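Local coordinates for D-glyceraldehyde dehydrogenase (NADP(+)) (Thermoplasma acidophilum, PDB 5IZD), which oxidises D-glyceraldehyde to (R)-glycerate with NADP(+) as electron acceptor, a step of the non-phosphorylated Entner-Doudoroff pathway, at residues V143-W148 and Y211-K216; I221-S226 and Q231-K236; V169-S174 and G179-I184. One frame throughout, in Å; residues are numbered along the deposited sequence.

Interaction 1 (V143-W148 and Y211-K216). With NAP (NADP nicotinamide-adenine-dinucleotide phosphate), chain I.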
# COMPACT_ATOMS: atom_id res chain seq x y z
N VAL A 143 13.31 0.04 23.66
CA VAL A 143 13.99 -0.91 24.48
C VAL A 143 13.88 -2.26 23.78
O VAL A 143 12.74 -2.72 23.34
CB VAL A 143 13.39 -0.98 25.90
CG1 VAL A 143 13.95 -2.18 26.65
CG2 VAL A 143 13.66 0.30 26.68
N ALA A 144 15.04 -2.85 23.58
CA ALA A 144 15.18 -4.13 22.89
C ALA A 144 15.69 -5.19 23.85
O ALA A 144 16.74 -5.00 24.48
CB ALA A 144 16.11 -4.02 21.72
N LEU A 145 14.88 -6.24 24.04
CA LEU A 145 15.14 -7.29 25.00
C LEU A 145 15.29 -8.57 24.20
O LEU A 145 14.30 -9.06 23.61
CB LEU A 145 14.02 -7.42 26.04
CG LEU A 145 13.77 -6.20 26.89
CD1 LEU A 145 12.41 -6.34 27.56
CD2 LEU A 145 14.83 -5.94 27.90
N THR A 146 16.50 -9.11 24.15
CA THR A 146 16.79 -10.25 23.26
C THR A 146 16.97 -11.55 24.03
O THR A 146 17.43 -11.54 25.21
CB THR A 146 17.98 -10.00 22.28
OG1 THR A 146 19.13 -9.58 22.99
CG2 THR A 146 17.59 -8.91 21.32
N PRO A 147 16.57 -12.67 23.40
CA PRO A 147 16.77 -13.99 24.02
C PRO A 147 18.15 -14.66 23.73
O PRO A 147 18.99 -14.11 23.01
CB PRO A 147 15.65 -14.80 23.41
CG PRO A 147 15.59 -14.27 22.03
CD PRO A 147 15.95 -12.81 22.07
N TRP A 148 18.37 -15.82 24.32
CA TRP A 148 19.67 -16.50 24.20
C TRP A 148 19.72 -17.43 22.99
O TRP A 148 20.85 -17.83 22.57
CB TRP A 148 20.02 -17.32 25.48
CG TRP A 148 18.88 -18.17 25.97
CD1 TRP A 148 17.98 -17.84 26.93
CD2 TRP A 148 18.48 -19.45 25.47
NE1 TRP A 148 17.07 -18.85 27.09
CE2 TRP A 148 17.35 -19.84 26.19
CE3 TRP A 148 18.99 -20.30 24.51
CZ2 TRP A 148 16.69 -21.08 25.95
CZ3 TRP A 148 18.33 -21.51 24.25
CH2 TRP A 148 17.21 -21.90 24.99
N TYR A 211 12.31 -2.65 35.76
CA TYR A 211 12.66 -1.23 35.87
C TYR A 211 12.80 -0.58 34.50
O TYR A 211 12.29 0.54 34.28
CB TYR A 211 13.92 -1.08 36.72
CG TYR A 211 14.27 0.34 36.96
CD1 TYR A 211 13.61 1.09 37.96
CD2 TYR A 211 15.23 0.98 36.16
CE1 TYR A 211 13.91 2.45 38.16
CE2 TYR A 211 15.55 2.34 36.36
CZ TYR A 211 14.88 3.07 37.36
OH TYR A 211 15.19 4.41 37.52
N ILE A 212 13.47 -1.28 33.58
CA ILE A 212 13.66 -0.80 32.20
C ILE A 212 12.30 -0.66 31.51
O ILE A 212 12.01 0.36 30.88
CB ILE A 212 14.55 -1.74 31.33
CG1 ILE A 212 15.93 -1.98 31.92
CG2 ILE A 212 14.87 -1.09 30.00
CD1 ILE A 212 16.64 -3.21 31.35
N VAL A 213 11.47 -1.68 31.62
CA VAL A 213 10.23 -1.69 30.86
C VAL A 213 9.21 -0.67 31.35
O VAL A 213 8.52 -0.10 30.52
CB VAL A 213 9.57 -3.06 30.74
CG1 VAL A 213 10.55 -4.09 30.16
CG2 VAL A 213 9.01 -3.54 32.04
N GLU A 214 9.08 -0.45 32.65
CA GLU A 214 8.08 0.54 33.12
C GLU A 214 8.49 2.05 33.14
O GLU A 214 7.68 2.88 33.48
CB GLU A 214 7.53 0.11 34.46
CG GLU A 214 8.53 0.17 35.56
CD GLU A 214 8.06 -0.53 36.83
OE1 GLU A 214 8.76 -0.35 37.85
OE2 GLU A 214 6.99 -1.20 36.83
N HIS A 215 9.73 2.36 32.77
CA HIS A 215 10.33 3.70 32.84
C HIS A 215 9.50 4.75 32.06
O HIS A 215 9.14 4.49 30.92
CB HIS A 215 11.75 3.62 32.26
CG HIS A 215 12.63 4.77 32.61
ND1 HIS A 215 12.53 5.99 32.00
CD2 HIS A 215 13.67 4.88 33.48
CE1 HIS A 215 13.43 6.82 32.49
NE2 HIS A 215 14.15 6.16 33.37
N LYS A 216 9.26 5.91 32.66
CA LYS A 216 8.35 6.94 32.13
C LYS A 216 8.69 7.38 30.69
O LYS A 216 7.79 7.79 29.93
CB LYS A 216 8.26 8.18 33.06
CG LYS A 216 7.71 7.93 34.49
PA NAP I . 13.17 -14.91 28.91
O1A NAP I . 13.18 -14.94 30.40
O2A NAP I . 11.85 -14.66 28.21
O5B NAP I . 14.28 -13.82 28.42
C5B NAP I . 14.14 -12.95 27.27
C4B NAP I . 14.72 -11.56 27.57
O4B NAP I . 13.90 -10.87 28.53
C3B NAP I . 16.12 -11.62 28.21
O3B NAP I . 16.89 -10.46 27.79
C2B NAP I . 15.82 -11.55 29.68
O2B NAP I . 16.94 -11.19 30.49
C1B NAP I . 14.71 -10.53 29.69
N9A NAP I . 13.88 -10.50 30.91
C8A NAP I . 13.71 -11.47 31.84
N7A NAP I . 12.90 -11.09 32.81
C5A NAP I . 12.52 -9.79 32.45
C6A NAP I . 11.68 -8.85 33.05
N6A NAP I . 11.02 -9.09 34.19
N1A NAP I . 11.51 -7.66 32.44
C2A NAP I . 12.19 -7.41 31.30
N3A NAP I . 13.03 -8.24 30.67
C4A NAP I . 13.13 -9.43 31.30
O3 NAP I . 13.76 -16.29 28.40
PN NAP I . 14.31 -17.56 29.23
O1N NAP I . 15.55 -17.18 30.02
O2N NAP I . 14.55 -18.71 28.28
O5D NAP I . 13.16 -17.91 30.21
P2B NAP I . 17.66 -12.37 31.40
O1X NAP I . 18.76 -11.65 32.20
O2X NAP I . 18.27 -13.34 30.50
O3X NAP I . 16.67 -12.98 32.33
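Val143 and Ile212 meet through methyl groups, where strand 130-145 packs against helix 205-214 in the Rossmann-like cofactor domain of this aldehyde dehydrogenase. Ile212 puts its CG2 branch against both methyls of Val143, 3.6 Å from CG1 and 3.8 Å from CG2, so that one methyl rests on the fork of the other side chain. Two residues further along the strand, Leu145 CD1 lies 3.9 Å from Val213 CG1. Val213 turns this methyl anti to its carbonyl carbon (chi1 -54°), and in that position the same group also touches C2A of the adenine. Leu145 joins it there, with CD1 3.7 Å from N3A, so the two hydrocarbon tips form part of the adenine pocket. Ile233, from helix 227-236, packs on Leu145 as well, and Val42, from helix 39-77, lies against Ile212.

The hydrogen bonds to NADP come from beyond the end of the strand, in 146-148. The ribose hydroxyl O3B donates to the backbone carbonyl of Thr146, with 2.8 Å between O3B and O. Trp148 reaches the diphosphate with its indole N-H: NE1 to O2N is 2.8 Å and the bond is fairly straight, at 154°. The ring presents its edge, with O2N near its plane and O1N in it. A chi1 of 47° folds the Trp148 side chain over its own backbone. Ser174 touches that side chain. A phenylalanine here would probably leave O2N without this N-H donor, and the nicotinamide-side phosphate would lose a grip on its orientation. At the other end of the residue, the carbonyl oxygen of Trp148 accepts a hydrogen bond from Asn90 ND2.

Interaction 2 (I221-S226 and Q231-K236). With NAP (NADP nicotinamide-adenine-dinucleotide phosphate), chain I.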
# COMPACT_ATOMS: atom_id res chain seq x y z
N ILE A 221 8.72 -1.21 23.31
CA ILE A 221 9.43 -2.41 23.76
C ILE A 221 9.31 -3.48 22.68
O ILE A 221 8.19 -3.89 22.29
CB ILE A 221 8.91 -2.91 25.12
CG1 ILE A 221 9.22 -1.85 26.19
CG2 ILE A 221 9.67 -4.17 25.56
CD1 ILE A 221 8.33 -1.90 27.40
N THR A 222 10.46 -3.92 22.20
CA THR A 222 10.59 -5.01 21.28
C THR A 222 11.32 -6.18 21.98
O THR A 222 12.43 -5.99 22.49
CB THR A 222 11.24 -4.59 19.95
OG1 THR A 222 11.22 -5.72 19.06
CG2 THR A 222 12.65 -4.07 20.07
N MET A 223 10.67 -7.34 22.06
CA MET A 223 11.14 -8.42 22.95
C MET A 223 10.82 -9.77 22.35
O MET A 223 9.77 -9.94 21.70
CB MET A 223 10.50 -8.33 24.35
CG MET A 223 10.75 -9.51 25.25
SD MET A 223 9.53 -10.83 25.15
CE MET A 223 9.95 -11.93 26.51
N THR A 224 11.72 -10.72 22.58
CA THR A 224 11.48 -12.09 22.19
C THR A 224 11.93 -12.95 23.36
O THR A 224 12.93 -12.63 23.97
CB THR A 224 12.18 -12.42 20.86
OG1 THR A 224 11.63 -11.64 19.80
CG2 THR A 224 12.07 -13.91 20.50
N GLY A 225 11.17 -13.98 23.69
CA GLY A 225 11.45 -14.91 24.79
C GLY A 225 10.27 -15.72 25.26
O GLY A 225 9.36 -16.06 24.45
N SER A 226 10.20 -15.96 26.55
CA SER A 226 9.22 -16.89 27.08
C SER A 226 7.87 -16.21 27.31
O SER A 226 7.76 -15.02 27.48
CB SER A 226 9.68 -17.49 28.43
OG SER A 226 9.59 -16.44 29.39
N GLN A 231 4.16 -11.79 29.35
CA GLN A 231 2.98 -11.41 30.15
C GLN A 231 3.37 -10.37 31.20
O GLN A 231 2.67 -9.39 31.40
CB GLN A 231 2.33 -12.60 30.81
CG GLN A 231 1.77 -13.63 29.86
CD GLN A 231 1.25 -14.84 30.57
OE1 GLN A 231 2.01 -15.66 31.08
NE2 GLN A 231 -0.04 -14.95 30.64
N ARG A 232 4.53 -10.55 31.81
CA ARG A 232 5.03 -9.60 32.79
C ARG A 232 5.35 -8.23 32.17
O ARG A 232 4.99 -7.20 32.73
CB ARG A 232 6.24 -10.17 33.52
CG ARG A 232 6.72 -9.32 34.67
CD ARG A 232 7.60 -10.08 35.65
NE ARG A 232 8.02 -9.23 36.78
CZ ARG A 232 7.34 -9.04 37.93
NH1 ARG A 232 6.16 -9.62 38.16
NH2 ARG A 232 7.83 -8.26 38.90
N ILE A 233 6.01 -8.23 31.01
CA ILE A 233 6.32 -6.99 30.34
C ILE A 233 5.03 -6.22 29.99
O ILE A 233 4.94 -5.01 30.19
CB ILE A 233 7.14 -7.24 29.06
CG1 ILE A 233 8.54 -7.65 29.45
CG2 ILE A 233 7.14 -6.01 28.13
CD1 ILE A 233 9.30 -8.35 28.35
N MET A 234 4.04 -6.93 29.48
CA MET A 234 2.78 -6.31 29.18
C MET A 234 2.13 -5.71 30.40
O MET A 234 1.59 -4.60 30.32
CB MET A 234 1.83 -7.33 28.49
CG MET A 234 0.62 -6.74 27.85
SD MET A 234 -0.22 -7.96 26.79
CE MET A 234 -1.78 -7.12 26.60
N GLN A 235 2.15 -6.41 31.53
CA GLN A 235 1.60 -5.84 32.77
C GLN A 235 2.35 -4.55 33.22
O GLN A 235 1.70 -3.55 33.54
CB GLN A 235 1.68 -6.85 33.90
CG GLN A 235 0.73 -8.02 33.74
CD GLN A 235 1.22 -9.21 34.56
OE1 GLN A 235 2.14 -9.07 35.34
NE2 GLN A 235 0.61 -10.38 34.35
N LYS A 236 3.69 -4.60 33.21
CA LYS A 236 4.52 -3.45 33.62
C LYS A 236 4.41 -2.26 32.68
O LYS A 236 4.34 -1.12 33.15
CB LYS A 236 5.99 -3.83 33.79
CG LYS A 236 6.26 -4.88 34.82
CD LYS A 236 5.63 -4.55 36.15
CE LYS A 236 6.17 -5.47 37.23
NZ LYS A 236 5.34 -5.30 38.44
PA NAP I . 13.17 -14.91 28.91
O1A NAP I . 13.18 -14.94 30.40
O2A NAP I . 11.85 -14.66 28.21
O5B NAP I . 14.28 -13.82 28.42
C5B NAP I . 14.14 -12.95 27.27
C4B NAP I . 14.72 -11.56 27.57
O4B NAP I . 13.90 -10.87 28.53
C3B NAP I . 16.12 -11.62 28.21
O3B NAP I . 16.89 -10.46 27.79
C2B NAP I . 15.82 -11.55 29.68
O2B NAP I . 16.94 -11.19 30.49
C1B NAP I . 14.71 -10.53 29.69
N9A NAP I . 13.88 -10.50 30.91
C8A NAP I . 13.71 -11.47 31.84
N7A NAP I . 12.90 -11.09 32.81
C5A NAP I . 12.52 -9.79 32.45
C6A NAP I . 11.68 -8.85 33.05
N6A NAP I . 11.02 -9.09 34.19
N1A NAP I . 11.51 -7.66 32.44
C2A NAP I . 12.19 -7.41 31.30
N3A NAP I . 13.03 -8.24 30.67
C4A NAP I . 13.13 -9.43 31.30
O3 NAP I . 13.76 -16.29 28.40
PN NAP I . 14.31 -17.56 29.23
O1N NAP I . 15.55 -17.18 30.02
O2N NAP I . 14.55 -18.71 28.28
O5D NAP I . 13.16 -17.91 30.21
P2B NAP I . 17.66 -12.37 31.40
O1X NAP I . 18.76 -11.65 32.20
O2X NAP I . 18.27 -13.34 30.50
O3X NAP I . 16.67 -12.98 32.33
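Ile233 drives its CD1 methyl against the flank of Met223, 3.6 Å from CG, while its CG2 branch rests 4.0 Å from Ile221 CG2. The two branches thus straddle alternate residues of the strand. Met223 starts with CG anti to the backbone N (chi1 171°) and then bends sharply at chi2 (-90°), which carries SD past the isoleucine and brings CE to 3.7 Å from O2A of the adenosine-side phosphate of the diphosphate. This is the first strand and helix of a beta-alpha-beta unit, 220-224, 227-236 and 243-247, with the diphosphate lying where the strand turns into the helix. At that turn the Ser226 N-H points almost straight at O2A, 2.7 Å away at 177°. Gly225 keeps this approach possible, since a CB on it would run into O2A. Ser226 also N-caps the helix with its side chain, and this N-terminal end would probably favour the phosphate's negative charge. The extended chain of Arg232 brings the guanidinium edge toward the adenine amino group N6A, near its plane; the closest atom is CD, 3.8 Å away. CE of Lys236 lies 3.6 Å above one guanidinium face, toward its rim. Arg232 NH2 makes a salt bridge with Asp210.

Interaction 3 (V169-S174 and G179-I184). With NAP (NADP nicotinamide-adenine-dinucleotide phosphate), chain I.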
# COMPACT_ATOMS: atom_id res chain seq x y z
N VAL A 169 18.00 3.66 20.79
CA VAL A 169 17.88 2.29 21.28
C VAL A 169 18.71 2.03 22.55
O VAL A 169 19.89 2.43 22.63
CB VAL A 169 18.32 1.25 20.22
CG1 VAL A 169 18.28 -0.17 20.80
CG2 VAL A 169 17.53 1.35 18.94
N VAL A 170 18.06 1.39 23.51
CA VAL A 170 18.68 0.70 24.68
C VAL A 170 18.46 -0.83 24.58
O VAL A 170 17.29 -1.32 24.68
CB VAL A 170 18.11 1.20 26.01
CG1 VAL A 170 18.80 0.52 27.19
CG2 VAL A 170 18.21 2.72 26.13
N LEU A 171 19.56 -1.55 24.34
CA LEU A 171 19.58 -3.00 24.21
C LEU A 171 20.02 -3.71 25.53
O LEU A 171 21.08 -3.36 26.10
CB LEU A 171 20.50 -3.42 23.04
CG LEU A 171 20.81 -4.92 22.86
CD1 LEU A 171 19.61 -5.72 22.35
CD2 LEU A 171 21.92 -5.09 21.86
N LYS A 172 19.28 -4.72 25.96
CA LYS A 172 19.62 -5.57 27.09
C LYS A 172 19.46 -7.01 26.61
O LYS A 172 18.36 -7.45 26.40
CB LYS A 172 18.82 -5.29 28.33
CG LYS A 172 19.16 -6.18 29.51
CD LYS A 172 18.07 -7.20 29.77
CE LYS A 172 18.40 -8.24 30.82
NZ LYS A 172 19.25 -9.30 30.29
N PRO A 173 20.57 -7.72 26.44
CA PRO A 173 20.50 -9.08 25.96
C PRO A 173 20.27 -10.07 27.07
O PRO A 173 20.23 -9.75 28.22
CB PRO A 173 21.84 -9.27 25.34
CG PRO A 173 22.75 -8.48 26.23
CD PRO A 173 21.96 -7.28 26.62
N SER A 174 20.10 -11.31 26.69
CA SER A 174 19.91 -12.37 27.65
C SER A 174 21.16 -12.48 28.51
O SER A 174 22.30 -12.33 28.01
CB SER A 174 19.68 -13.71 26.95
OG SER A 174 19.94 -14.77 27.84
N GLY A 179 27.87 -11.85 24.98
CA GLY A 179 29.08 -11.62 24.14
C GLY A 179 28.70 -11.29 22.68
O GLY A 179 29.26 -10.38 22.04
N SER A 180 27.75 -12.03 22.14
CA SER A 180 27.42 -11.84 20.73
C SER A 180 26.74 -10.47 20.54
O SER A 180 27.01 -9.76 19.57
CB SER A 180 26.63 -13.05 20.19
OG SER A 180 25.45 -13.23 20.93
N ALA A 181 25.96 -10.05 21.53
CA ALA A 181 25.27 -8.77 21.45
C ALA A 181 26.31 -7.64 21.51
O ALA A 181 26.26 -6.69 20.76
CB ALA A 181 24.28 -8.65 22.57
N GLU A 182 27.23 -7.77 22.46
CA GLU A 182 28.25 -6.75 22.66
C GLU A 182 29.03 -6.60 21.41
O GLU A 182 29.40 -5.51 21.06
CB GLU A 182 29.24 -7.13 23.75
CG GLU A 182 30.06 -5.92 24.20
CD GLU A 182 31.43 -6.25 24.65
OE1 GLU A 182 32.08 -7.11 24.00
OE2 GLU A 182 31.87 -5.64 25.68
N TRP A 183 29.37 -7.72 20.79
CA TRP A 183 30.20 -7.67 19.58
C TRP A 183 29.48 -6.93 18.40
O TRP A 183 30.08 -6.07 17.71
CB TRP A 183 30.64 -9.08 19.21
CG TRP A 183 31.57 -9.19 18.06
CD1 TRP A 183 32.91 -9.30 18.13
CD2 TRP A 183 31.22 -9.20 16.64
NE1 TRP A 183 33.44 -9.40 16.87
CE2 TRP A 183 32.43 -9.38 15.93
CE3 TRP A 183 30.04 -9.13 15.92
CZ2 TRP A 183 32.49 -9.43 14.53
CZ3 TRP A 183 30.07 -9.20 14.50
CH2 TRP A 183 31.30 -9.33 13.83
N ILE A 184 28.19 -7.19 18.24
CA ILE A 184 27.38 -6.52 17.23
C ILE A 184 27.29 -5.04 17.50
O ILE A 184 27.53 -4.25 16.60
CB ILE A 184 25.97 -7.16 17.12
CG1 ILE A 184 26.12 -8.54 16.50
CG2 ILE A 184 25.05 -6.31 16.26
CD1 ILE A 184 24.96 -9.44 16.73
PA NAP I . 13.17 -14.91 28.91
O1A NAP I . 13.18 -14.94 30.40
O2A NAP I . 11.85 -14.66 28.21
O5B NAP I . 14.28 -13.82 28.42
C5B NAP I . 14.14 -12.95 27.27
C4B NAP I . 14.72 -11.56 27.57
O4B NAP I . 13.90 -10.87 28.53
C3B NAP I . 16.12 -11.62 28.21
O3B NAP I . 16.89 -10.46 27.79
C2B NAP I . 15.82 -11.55 29.68
O2B NAP I . 16.94 -11.19 30.49
C1B NAP I . 14.71 -10.53 29.69
N9A NAP I . 13.88 -10.50 30.91
C8A NAP I . 13.71 -11.47 31.84
N7A NAP I . 12.90 -11.09 32.81
C5A NAP I . 12.52 -9.79 32.45
C6A NAP I . 11.68 -8.85 33.05
N6A NAP I . 11.02 -9.09 34.19
N1A NAP I . 11.51 -7.66 32.44
C2A NAP I . 12.19 -7.41 31.30
N3A NAP I . 13.03 -8.24 30.67
C4A NAP I . 13.13 -9.43 31.30
O3 NAP I . 13.76 -16.29 28.40
PN NAP I . 14.31 -17.56 29.23
O1N NAP I . 15.55 -17.18 30.02
O2N NAP I . 14.55 -18.71 28.28
O5D NAP I . 13.16 -17.91 30.21
P2B NAP I . 17.66 -12.37 31.40
O1X NAP I . 18.76 -11.65 32.20
O2X NAP I . 18.27 -13.34 30.50
O3X NAP I . 16.67 -12.98 32.33
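Lys172 NZ is gripped by two oxygens of the NADP 2'-phosphate ester: it donates to the ribose-linked O2B at 3.0 Å and to the terminal O1X at 3.1 Å. The side chain starts with CG anti to the backbone N (chi1 179°) and bends at chi2 (-107°) and chi4 (-80°), which curls the ammonium round to the phosphate and puts CE 3.3 Å from O2B. The NZ to Pro173 O distance is implausibly short and that contact doubtful. A lysine on this phosphate is consistent with the enzyme's use of NADP, and its positive charge would probably help to balance the phosphate. Lys172 starts out away from helix 178-190, whereas Leu171 and Pro173 point toward it. Ala181 CB fits against the ring of Pro173, 3.7 Å from CB and 4.0 Å from CG. Leu171 CD2 adds a looser contact, 4.3 Å from the same methyl. The alanine's small side chain is consistent with the close approach of helix and strand end, Pro173 CA and Ala181 CA being 6.6 Å apart. Phe200 of strand 198-200, the third element of this beta-alpha-beta unit, touches Pro173 and Ala181, and helix 79-90 packs on Ser180 and Trp183.

Overall arrangement
All three contacts stand on one sheet, with strand 130-145 of interaction 1 between strand 220-224 of interaction 2 and strand 168-172 of interaction 3. The strands are joined by backbone hydrogen bonds, probably Val143 O to Thr222 N at 2.8 Å on one side and Ala144 N to Val170 O at 2.9 Å on the other. Centres of interactions 1 and 2 are about 8 Å apart, those of 1 and 3 about 12 Å; interactions 2 and 3, about 17 Å apart between centres, do not touch. NADP links them all, its adenine and diphosphate lying by interactions 1 and 2, its 2'-phosphate by interaction 3. The side chain of Met223 comes about 7 Å from that of Glu247, the predicted proton acceptor.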